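Local coordinates for dual specificity protein phosphatase 18 (PDB 2ESB) that removes phosphate from tyrosine, serine and threonine residues of proteins, preferring phosphotyrosine and doubly phosphorylated MAP kinase peptides over phosphothreonine, at residues A[114-119]-A[128-133]; A[119-124]-A[156-161]; A[45-50]-A[91-96]. All blocks are in the same frame, centred on the assembly; numbering follows the deposited sequence.

Contact 1: A[114-119]-A[128-133]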
loop_
_atom_site.group_PDB
_atom_site.type_symbol
_atom_site.label_atom_id
_atom_site.label_comp_id
_atom_site.label_asym_id
_atom_site.label_seq_id
_atom_site.Cartn_x
_atom_site.Cartn_y
_atom_site.Cartn_z
ATOM N N LEU A 114 2.664 -0.326 -1.219
ATOM C CA LEU A 114 2.247 0.584 -2.288
ATOM C C LEU A 114 1.686 1.871 -1.693
ATOM O O LEU A 114 1.862 2.958 -2.253
ATOM C CB LEU A 114 1.210 -0.075 -3.205
ATOM C CG LEU A 114 1.773 -1.186 -4.103
ATOM C CD1 LEU A 114 0.779 -1.526 -5.186
ATOM C CD2 LEU A 114 3.069 -0.725 -4.754
ATOM N N CYS A 115 1.016 1.745 -0.551
ATOM C CA CYS A 115 0.463 2.908 0.125
ATOM C C CYS A 115 1.604 3.843 0.549
ATOM O O CYS A 115 1.519 5.055 0.353
ATOM C CB CYS A 115 -0.346 2.481 1.348
ATOM S SG CYS A 115 -0.942 3.896 2.345
ATOM N N LEU A 116 2.673 3.278 1.120
ATOM C CA LEU A 116 3.810 4.094 1.543
ATOM C C LEU A 116 4.420 4.831 0.355
ATOM O O LEU A 116 4.757 6.011 0.459
ATOM C CB LEU A 116 4.890 3.235 2.224
ATOM C CG LEU A 116 4.470 2.497 3.500
ATOM C CD1 LEU A 116 5.669 1.750 4.074
ATOM C CD2 LEU A 116 3.914 3.492 4.526
ATOM N N ALA A 117 4.547 4.144 -0.778
ATOM C CA ALA A 117 5.119 4.768 -1.963
ATOM C C ALA A 117 4.243 5.931 -2.402
ATOM O O ALA A 117 4.741 7.009 -2.749
ATOM C CB ALA A 117 5.253 3.740 -3.110
ATOM N N TYR A 118 2.933 5.716 -2.386
ATOM C CA TYR A 118 2.004 6.763 -2.788
ATOM C C TYR A 118 2.108 7.996 -1.889
ATOM O O TYR A 118 2.176 9.129 -2.384
ATOM C CB TYR A 118 0.570 6.228 -2.775
ATOM C CG TYR A 118 -0.477 7.316 -2.835
ATOM C CD1 TYR A 118 -0.745 7.999 -4.027
ATOM C CD2 TYR A 118 -1.154 7.707 -1.686
ATOM C CE1 TYR A 118 -1.660 9.055 -4.058
ATOM C CE2 TYR A 118 -2.068 8.751 -1.705
ATOM C CZ TYR A 118 -2.312 9.424 -2.889
ATOM O OH TYR A 118 -3.183 10.483 -2.883
ATOM N N LEU A 119 2.115 7.780 -0.573
ATOM C CA LEU A 119 2.200 8.894 0.373
ATOM C C LEU A 119 3.465 9.723 0.171
ATOM O O LEU A 119 3.423 10.951 0.253
ATOM C CB LEU A 119 2.141 8.390 1.817
ATOM C CG LEU A 119 0.790 7.831 2.268
ATOM C CD1 LEU A 119 0.894 7.264 3.679
ATOM C CD2 LEU A 119 -0.255 8.942 2.219
ATOM N N LEU A 128 9.756 7.605 6.631
ATOM C CA LEU A 128 9.479 7.469 8.061
ATOM C C LEU A 128 8.103 8.040 8.427
ATOM O O LEU A 128 7.316 7.387 9.130
ATOM C CB LEU A 128 10.562 8.183 8.884
ATOM C CG LEU A 128 10.389 8.188 10.412
ATOM C CD1 LEU A 128 10.375 6.764 10.935
ATOM C CD2 LEU A 128 11.521 8.975 11.066
ATOM N N ASP A 129 7.811 9.251 7.959
ATOM C CA ASP A 129 6.522 9.872 8.282
ATOM C C ASP A 129 5.367 9.143 7.607
ATOM O O ASP A 129 4.283 9.019 8.177
ATOM C CB ASP A 129 6.506 11.360 7.900
ATOM C CG ASP A 129 7.374 12.218 8.827
ATOM O OD1 ASP A 129 7.755 11.739 9.917
ATOM O OD2 ASP A 129 7.673 13.379 8.469
ATOM N N ALA A 130 5.593 8.651 6.398
ATOM C CA ALA A 130 4.545 7.907 5.710
ATOM C C ALA A 130 4.248 6.638 6.511
ATOM O O ALA A 130 3.092 6.228 6.638
ATOM C CB ALA A 130 5.003 7.551 4.295
ATOM N N HIS A 131 5.289 6.004 7.051
ATOM C CA HIS A 131 5.069 4.791 7.834
ATOM C C HIS A 131 4.348 5.081 9.161
ATOM O O HIS A 131 3.409 4.373 9.534
ATOM C CB HIS A 131 6.392 4.063 8.123
ATOM C CG HIS A 131 6.232 2.881 9.033
ATOM N ND1 HIS A 131 6.384 2.970 10.399
ATOM C CD2 HIS A 131 5.819 1.613 8.783
ATOM C CE1 HIS A 131 6.065 1.812 10.955
ATOM N NE2 HIS A 131 5.717 0.972 9.995
ATOM N N THR A 132 4.787 6.112 9.877
ATOM C CA THR A 132 4.158 6.461 11.153
ATOM C C THR A 132 2.670 6.717 10.940
ATOM O O THR A 132 1.821 6.240 11.700
ATOM C CB THR A 132 4.789 7.730 11.761
ATOM O OG1 THR A 132 6.204 7.539 11.884
ATOM C CG2 THR A 132 4.193 8.025 13.146
ATOM N N TRP A 133 2.362 7.474 9.896
ATOM C CA TRP A 133 0.980 7.795 9.566
ATOM C C TRP A 133 0.181 6.537 9.216
ATOM O O TRP A 133 -0.893 6.303 9.766
ATOM C CB TRP A 133 0.931 8.776 8.383
ATOM C CG TRP A 133 -0.485 9.065 7.905
ATOM C CD1 TRP A 133 -1.190 8.383 6.939
ATOM C CD2 TRP A 133 -1.384 10.041 8.442
ATOM N NE1 TRP A 133 -2.483 8.878 6.849
ATOM C CE2 TRP A 133 -2.624 9.894 7.764
ATOM C CE3 TRP A 133 -1.268 11.025 9.434
ATOM C CZ2 TRP A 133 -3.734 10.695 8.051
ATOM C CZ3 TRP A 133 -2.376 11.823 9.716
ATOM C CH2 TRP A 133 -3.590 11.651 9.027
#

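Contact 2: A[119-124]-A[156-161]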
loop_
_atom_site.group_PDB
_atom_site.type_symbol
_atom_site.label_atom_id
_atom_site.label_comp_id
_atom_site.label_asym_id
_atom_site.label_seq_id
_atom_site.Cartn_x
_atom_site.Cartn_y
_atom_site.Cartn_z
ATOM N N LEU A 119 2.115 7.780 -0.573
ATOM C CA LEU A 119 2.200 8.894 0.373
ATOM C C LEU A 119 3.465 9.723 0.171
ATOM O O LEU A 119 3.423 10.951 0.253
ATOM C CB LEU A 119 2.141 8.390 1.817
ATOM C CG LEU A 119 0.790 7.831 2.268
ATOM C CD1 LEU A 119 0.894 7.264 3.679
ATOM C CD2 LEU A 119 -0.255 8.942 2.219
ATOM N N MET A 120 4.588 9.066 -0.100
ATOM C CA MET A 120 5.824 9.812 -0.318
ATOM C C MET A 120 5.731 10.658 -1.578
ATOM O O MET A 120 6.142 11.821 -1.596
ATOM C CB MET A 120 7.031 8.874 -0.454
ATOM C CG MET A 120 7.429 8.151 0.824
ATOM S SD MET A 120 9.074 7.388 0.665
ATOM C CE MET A 120 8.696 6.035 -0.481
ATOM N N LYS A 121 5.190 10.076 -2.640
ATOM C CA LYS A 121 5.106 10.800 -3.894
ATOM C C LYS A 121 4.067 11.903 -3.933
ATOM O O LYS A 121 4.338 12.982 -4.452
ATOM C CB LYS A 121 4.863 9.839 -5.061
ATOM C CG LYS A 121 4.923 10.538 -6.413
ATOM C CD LYS A 121 4.774 9.600 -7.603
ATOM C CE LYS A 121 4.967 10.383 -8.930
ATOM N NZ LYS A 121 5.082 9.482 -10.137
ATOM N N TYR A 122 2.889 11.661 -3.370
ATOM C CA TYR A 122 1.838 12.671 -3.443
ATOM C C TYR A 122 1.479 13.472 -2.200
ATOM O O TYR A 122 0.700 14.422 -2.286
ATOM C CB TYR A 122 0.569 12.038 -4.023
ATOM C CG TYR A 122 0.667 11.841 -5.510
ATOM C CD1 TYR A 122 1.036 10.614 -6.044
ATOM C CD2 TYR A 122 0.455 12.911 -6.384
ATOM C CE1 TYR A 122 1.198 10.450 -7.414
ATOM C CE2 TYR A 122 0.618 12.756 -7.757
ATOM C CZ TYR A 122 0.992 11.521 -8.261
ATOM O OH TYR A 122 1.182 11.350 -9.609
ATOM N N HIS A 123 2.012 13.092 -1.044
ATOM C CA HIS A 123 1.722 13.839 0.181
ATOM C C HIS A 123 3.009 14.412 0.789
ATOM O O HIS A 123 3.052 14.794 1.960
ATOM C CB HIS A 123 0.988 12.939 1.178
ATOM C CG HIS A 123 -0.454 12.727 0.828
ATOM N ND1 HIS A 123 -1.462 13.545 1.290
ATOM C CD2 HIS A 123 -1.046 11.837 -0.002
ATOM C CE1 HIS A 123 -2.612 13.167 0.761
ATOM N NE2 HIS A 123 -2.387 12.133 -0.028
ATOM N N ALA A 124 4.053 14.448 -0.032
ATOM C CA ALA A 124 5.356 14.976 0.365
ATOM C C ALA A 124 5.782 14.506 1.756
ATOM O O ALA A 124 6.168 15.311 2.608
ATOM C CB ALA A 124 5.321 16.502 0.308
ATOM N N PHE A 156 14.957 7.505 -1.738
ATOM C CA PHE A 156 16.177 8.180 -2.176
ATOM C C PHE A 156 15.963 8.788 -3.551
ATOM O O PHE A 156 16.447 9.885 -3.838
ATOM C CB PHE A 156 17.361 7.213 -2.237
ATOM C CG PHE A 156 18.662 7.880 -2.594
ATOM C CD1 PHE A 156 19.310 8.699 -1.671
ATOM C CD2 PHE A 156 19.222 7.717 -3.855
ATOM C CE1 PHE A 156 20.500 9.348 -2.001
ATOM C CE2 PHE A 156 20.412 8.361 -4.197
ATOM C CZ PHE A 156 21.051 9.179 -3.263
ATOM N N GLN A 157 15.245 8.070 -4.407
ATOM C CA GLN A 157 14.968 8.570 -5.746
ATOM C C GLN A 157 14.135 9.847 -5.694
ATOM O O GLN A 157 14.392 10.797 -6.435
ATOM C CB GLN A 157 14.225 7.518 -6.565
ATOM C CG GLN A 157 15.050 6.267 -6.848
ATOM C CD GLN A 157 14.327 5.288 -7.750
ATOM O OE1 GLN A 157 13.249 4.795 -7.415
ATOM N NE2 GLN A 157 14.917 5.003 -8.908
ATOM N N LEU A 158 13.150 9.870 -4.804
ATOM C CA LEU A 158 12.263 11.028 -4.672
ATOM C C LEU A 158 12.861 12.219 -3.938
ATOM O O LEU A 158 12.637 13.359 -4.327
ATOM C CB LEU A 158 10.970 10.634 -3.946
ATOM C CG LEU A 158 9.977 9.666 -4.611
ATOM C CD1 LEU A 158 8.886 9.283 -3.600
ATOM C CD2 LEU A 158 9.349 10.305 -5.843
ATOM N N PHE A 159 13.625 11.962 -2.885
ATOM C CA PHE A 159 14.171 13.049 -2.083
ATOM C C PHE A 159 15.692 13.182 -2.026
ATOM O O PHE A 159 16.197 14.162 -1.479
ATOM C CB PHE A 159 13.643 12.935 -0.648
ATOM C CG PHE A 159 12.141 12.810 -0.558
ATOM C CD1 PHE A 159 11.550 11.597 -0.253
ATOM C CD2 PHE A 159 11.323 13.912 -0.779
ATOM C CE1 PHE A 159 10.162 11.474 -0.166
ATOM C CE2 PHE A 159 9.936 13.801 -0.696
ATOM C CZ PHE A 159 9.356 12.579 -0.388
ATOM N N GLY A 160 16.416 12.209 -2.572
ATOM C CA GLY A 160 17.870 12.263 -2.526
ATOM C C GLY A 160 18.393 12.108 -1.106
ATOM O O GLY A 160 19.536 12.458 -0.809
ATOM N N LYS A 161 17.555 11.571 -0.227
ATOM C CA LYS A 161 17.913 11.371 1.175
ATOM C C LYS A 161 17.014 10.292 1.786
ATOM O O LYS A 161 15.881 10.105 1.338
ATOM C CB LYS A 161 17.732 12.695 1.924
ATOM C CG LYS A 161 17.476 12.567 3.404
ATOM C CD LYS A 161 16.904 13.858 3.962
ATOM C CE LYS A 161 16.471 13.685 5.412
ATOM N NZ LYS A 161 15.831 14.916 5.952
#

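Contact 3: A[45-50]-A[91-96]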
loop_
_atom_site.group_PDB
_atom_site.type_symbol
_atom_site.label_atom_id
_atom_site.label_comp_id
_atom_site.label_asym_id
_atom_site.label_seq_id
_atom_site.Cartn_x
_atom_site.Cartn_y
_atom_site.Cartn_z
ATOM N N GLN A 45 -17.900 4.514 -0.247
ATOM C CA GLN A 45 -17.815 5.107 -1.574
ATOM C C GLN A 45 -16.564 4.725 -2.367
ATOM O O GLN A 45 -15.960 5.570 -3.027
ATOM C CB GLN A 45 -17.910 6.630 -1.459
ATOM C CG GLN A 45 -19.290 7.119 -1.050
ATOM C CD GLN A 45 -19.335 8.622 -0.854
ATOM O OE1 GLN A 45 -18.997 9.137 0.214
ATOM N NE2 GLN A 45 -19.735 9.335 -1.892
ATOM N N ILE A 46 -16.180 3.452 -2.311
ATOM C CA ILE A 46 -15.015 2.994 -3.065
ATOM C C ILE A 46 -15.368 2.861 -4.557
ATOM O O ILE A 46 -16.360 2.219 -4.910
ATOM C CB ILE A 46 -14.523 1.619 -2.565
ATOM C CG1 ILE A 46 -14.222 1.666 -1.061
ATOM C CG2 ILE A 46 -13.273 1.215 -3.336
ATOM C CD1 ILE A 46 -13.217 2.733 -0.662
ATOM N N THR A 47 -14.549 3.440 -5.430
ATOM C CA THR A 47 -14.807 3.375 -6.874
ATOM C C THR A 47 -13.725 2.637 -7.634
ATOM O O THR A 47 -13.907 2.276 -8.802
ATOM C CB THR A 47 -14.928 4.785 -7.499
ATOM O OG1 THR A 47 -13.729 5.528 -7.255
ATOM C CG2 THR A 47 -16.107 5.531 -6.914
ATOM N N MET A 48 -12.599 2.418 -6.960
ATOM C CA MET A 48 -11.457 1.732 -7.546
ATOM C C MET A 48 -10.872 0.740 -6.542
ATOM O O MET A 48 -10.604 1.096 -5.396
ATOM C CB MET A 48 -10.370 2.750 -7.924
ATOM C CG MET A 48 -9.148 2.129 -8.612
ATOM S SD MET A 48 -9.524 1.610 -10.306
ATOM C CE MET A 48 -8.536 0.126 -10.444
ATOM N N VAL A 49 -10.685 -0.500 -6.979
ATOM C CA VAL A 49 -10.110 -1.537 -6.131
ATOM C C VAL A 49 -8.827 -2.054 -6.775
ATOM O O VAL A 49 -8.833 -2.534 -7.913
ATOM C CB VAL A 49 -11.085 -2.722 -5.936
ATOM C CG1 VAL A 49 -10.388 -3.841 -5.166
ATOM C CG2 VAL A 49 -12.338 -2.258 -5.167
ATOM N N ILE A 50 -7.723 -1.941 -6.046
ATOM C CA ILE A 50 -6.430 -2.399 -6.537
ATOM C C ILE A 50 -5.983 -3.582 -5.686
ATOM O O ILE A 50 -5.634 -3.434 -4.520
ATOM C CB ILE A 50 -5.368 -1.286 -6.466
ATOM C CG1 ILE A 50 -5.837 -0.068 -7.276
ATOM C CG2 ILE A 50 -4.054 -1.808 -7.031
ATOM C CD1 ILE A 50 -4.823 1.092 -7.345
ATOM N N HIS A 91 -3.752 8.778 -7.470
ATOM C CA HIS A 91 -3.908 10.219 -7.604
ATOM C C HIS A 91 -4.970 10.575 -8.647
ATOM O O HIS A 91 -5.806 11.446 -8.406
ATOM C CB HIS A 91 -2.575 10.855 -7.995
ATOM C CG HIS A 91 -2.656 12.335 -8.194
ATOM N ND1 HIS A 91 -2.967 13.207 -7.172
ATOM C CD2 HIS A 91 -2.507 13.093 -9.305
ATOM C CE1 HIS A 91 -3.009 14.440 -7.647
ATOM N NE2 HIS A 91 -2.734 14.398 -8.938
ATOM N N SER A 92 -4.952 9.904 -9.799
ATOM C CA SER A 92 -5.939 10.195 -10.847
ATOM C C SER A 92 -7.359 9.913 -10.381
ATOM O O SER A 92 -8.278 10.667 -10.700
ATOM C CB SER A 92 -5.659 9.381 -12.106
ATOM O OG SER A 92 -4.399 9.724 -12.647
ATOM N N VAL A 93 -7.539 8.818 -9.644
ATOM C CA VAL A 93 -8.856 8.468 -9.112
ATOM C C VAL A 93 -9.310 9.587 -8.193
ATOM O O VAL A 93 -10.466 10.014 -8.239
ATOM C CB VAL A 93 -8.813 7.139 -8.314
ATOM C CG1 VAL A 93 -10.131 6.911 -7.573
ATOM C CG2 VAL A 93 -8.558 5.983 -9.265
ATOM N N GLU A 94 -8.401 10.076 -7.359
ATOM C CA GLU A 94 -8.762 11.151 -6.446
ATOM C C GLU A 94 -9.157 12.398 -7.231
ATOM O O GLU A 94 -10.154 13.045 -6.923
ATOM C CB GLU A 94 -7.596 11.485 -5.512
ATOM C CG GLU A 94 -7.900 12.653 -4.564
ATOM C CD GLU A 94 -6.792 12.895 -3.558
ATOM O OE1 GLU A 94 -6.718 12.157 -2.554
ATOM O OE2 GLU A 94 -5.986 13.821 -3.779
ATOM N N MET A 95 -8.373 12.727 -8.253
ATOM C CA MET A 95 -8.655 13.899 -9.072
ATOM C C MET A 95 -10.026 13.803 -9.712
ATOM O O MET A 95 -10.681 14.818 -9.954
ATOM C CB MET A 95 -7.589 14.065 -10.154
ATOM C CG MET A 95 -6.200 14.333 -9.584
ATOM S SD MET A 95 -6.263 15.615 -8.309
ATOM C CE MET A 95 -6.132 17.074 -9.332
ATOM N N LYS A 96 -10.469 12.580 -9.970
ATOM C CA LYS A 96 -11.772 12.364 -10.579
ATOM C C LYS A 96 -12.856 12.186 -9.528
ATOM O O LYS A 96 -13.935 11.679 -9.829
ATOM C CB LYS A 96 -11.716 11.141 -11.503
ATOM C CG LYS A 96 -10.652 11.276 -12.584
ATOM C CD LYS A 96 -11.041 10.593 -13.877
ATOM C CE LYS A 96 -10.135 11.060 -15.008
ATOM N NZ LYS A 96 -10.655 10.658 -16.341
#

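Contact 1: A[114-119]-A[128-133]
Of the two segments, Leu116 and Ala130 have the nearest CA atoms, 5.7 Å apart, and the methyl group of Ala130, directed at the other helix, is received between Leu116 and Leu119. The CB of Ala130 meets the CB of Leu119 at 3.9 Å and lies close to the carbonyl oxygen of Leu116, so the small residue touches backbone as well as side chain. Two leucine methyls of helix 110-122 pack on its own carbonyl oxygen, Leu116 CD2 at 3.6 Å and Leu119 CD1 at 3.8 Å; the oxygen also accepts a hydrogen bond from the hydroxyl of Thr134, one turn on. His131 follows with its backbone rather than its ring, since Leu116 CD2 rests 3.7 Å from His131 CA, while the imidazole goes on to meet the ring of Trp148. At Trp133 the indole reaches forward, towards the C-terminal end of its helix, CG anti to the backbone N (chi1 175°), and its CD1 receives Leu119 CD1 at 4.0 Å, the two side chains crossing at about a right angle. The indole NE1 is bonded to the carbonyl oxygen of Ile23, which ties this end of the contact to the edge strand 21-24 of the central sheet. With segment axes 9.0 Å apart and their directions 126° from each other, the helices pass steeply and share a short patch, almost all of it buried. Across these segments, two helices of the catalytic domain's helical layer are joined by apolar packing, with leucine methyls laid on a carbonyl already hydrogen-bonded to Thr134.

Contact 2: A[119-124]-A[156-161]
Met120 and Leu158 form the apolar centre of this contact, the CD1 methyl of Leu158 lying 3.7 Å from Met120 CB. That methyl also sits over the backbone of helix 110-122, 3.9 Å from Lys121 N. Met120 touches with the root of its side chain: CG stands beside the backbone N (chi1 -69°), and the chain bends at chi3; the Met120 side chain also touches Tyr154 and Glu155.

The aromatic part belongs to Phe159. Its CE1 approaches Met120 CB at 4.1 Å and its CZ comes within 3.5 Å of Met120 O, the carbonyl lying obliquely to the ring. One face of the same ring carries Leu158 CB, 3.8 Å above the plane and towards the rim, so the two neighbouring residues reach Met120 as a single apolar unit.

Lys121 is extended and carries its amine away to salt bridges with Asp84 and Asp88 of helix 83-95. Both segments lie at the C-terminal ends of their helices, and Gly160, with positive phi, follows helix 145-159. The contact is thus a pairing of C-terminal helix ends within the helical layer of the dual-specificity phosphatase domain.

Contact 3: A[45-50]-A[91-96]
Val93 presents both of its methyls to segment 45-50. CG2 packs on Met48 alone of the two residues it faces, 3.9 Å from the Met48 CB and 4.0 Å from the Met48 CG, whereas CG1 touches Thr47, 3.9 Å from that residue's OG1, and comes near Met48 CB as well. With CG1 anti to the backbone N (chi1 170°) and CG2 beside it, the fork straddles Thr47 and Met48.

The side chains of Met48 and Val93 cross at about a right angle. Methionine offers the base of its chain to the valine; it then bends at chi2 and again at chi3, which carries the SD and CE away from Val93, while neighbours of this side chain include Met67 on strand 65-68 and His89 on helix 83-95. Here the last turns of helix 83-95 lie against the beginning of strand 48-51, an inner strand of the mixed five-stranded sheet at the heart of the dual-specificity phosphatase alpha/beta fold. Chain continuity gives the helix a second tie to that sheet, for it leads into the adjacent, parallel strand 100-103, where Thr100 also touches Val93.

The Thr47 and Val93 side chains run alongside in opposite senses. The threonine hydroxyl meets the valine through simple packing and is hydrogen-bonded to the backbone N of Arg99, in the link between helix and strand. This lies close to the start of strand 48-51, where the backbones of Thr47 and Arg99 are also hydrogen-bonded.

Contact 1 is the buried one, near the middle of the domain; contacts 2 and 3 lie further out and are partly buried. Contacts 1 and 2 share helix 110-122, Leu119 belonging to both segments but touching across contact 1 alone; the first sets this helix against helix 127-137 and the second against the end of helix 145-159, the next helix in the chain. Contact 3 joins helix to sheet and uses neither partner helix. All three are mainly apolar: leucines on an alanine and an indole in contact 1, a phenyl ring and a leucine on a methionine in contact 2, valine methyls on a methionine and an Arg99-bonded threonine hydroxyl in contact 3. Tyr118 and Tyr122 bridge the set, packing against His91.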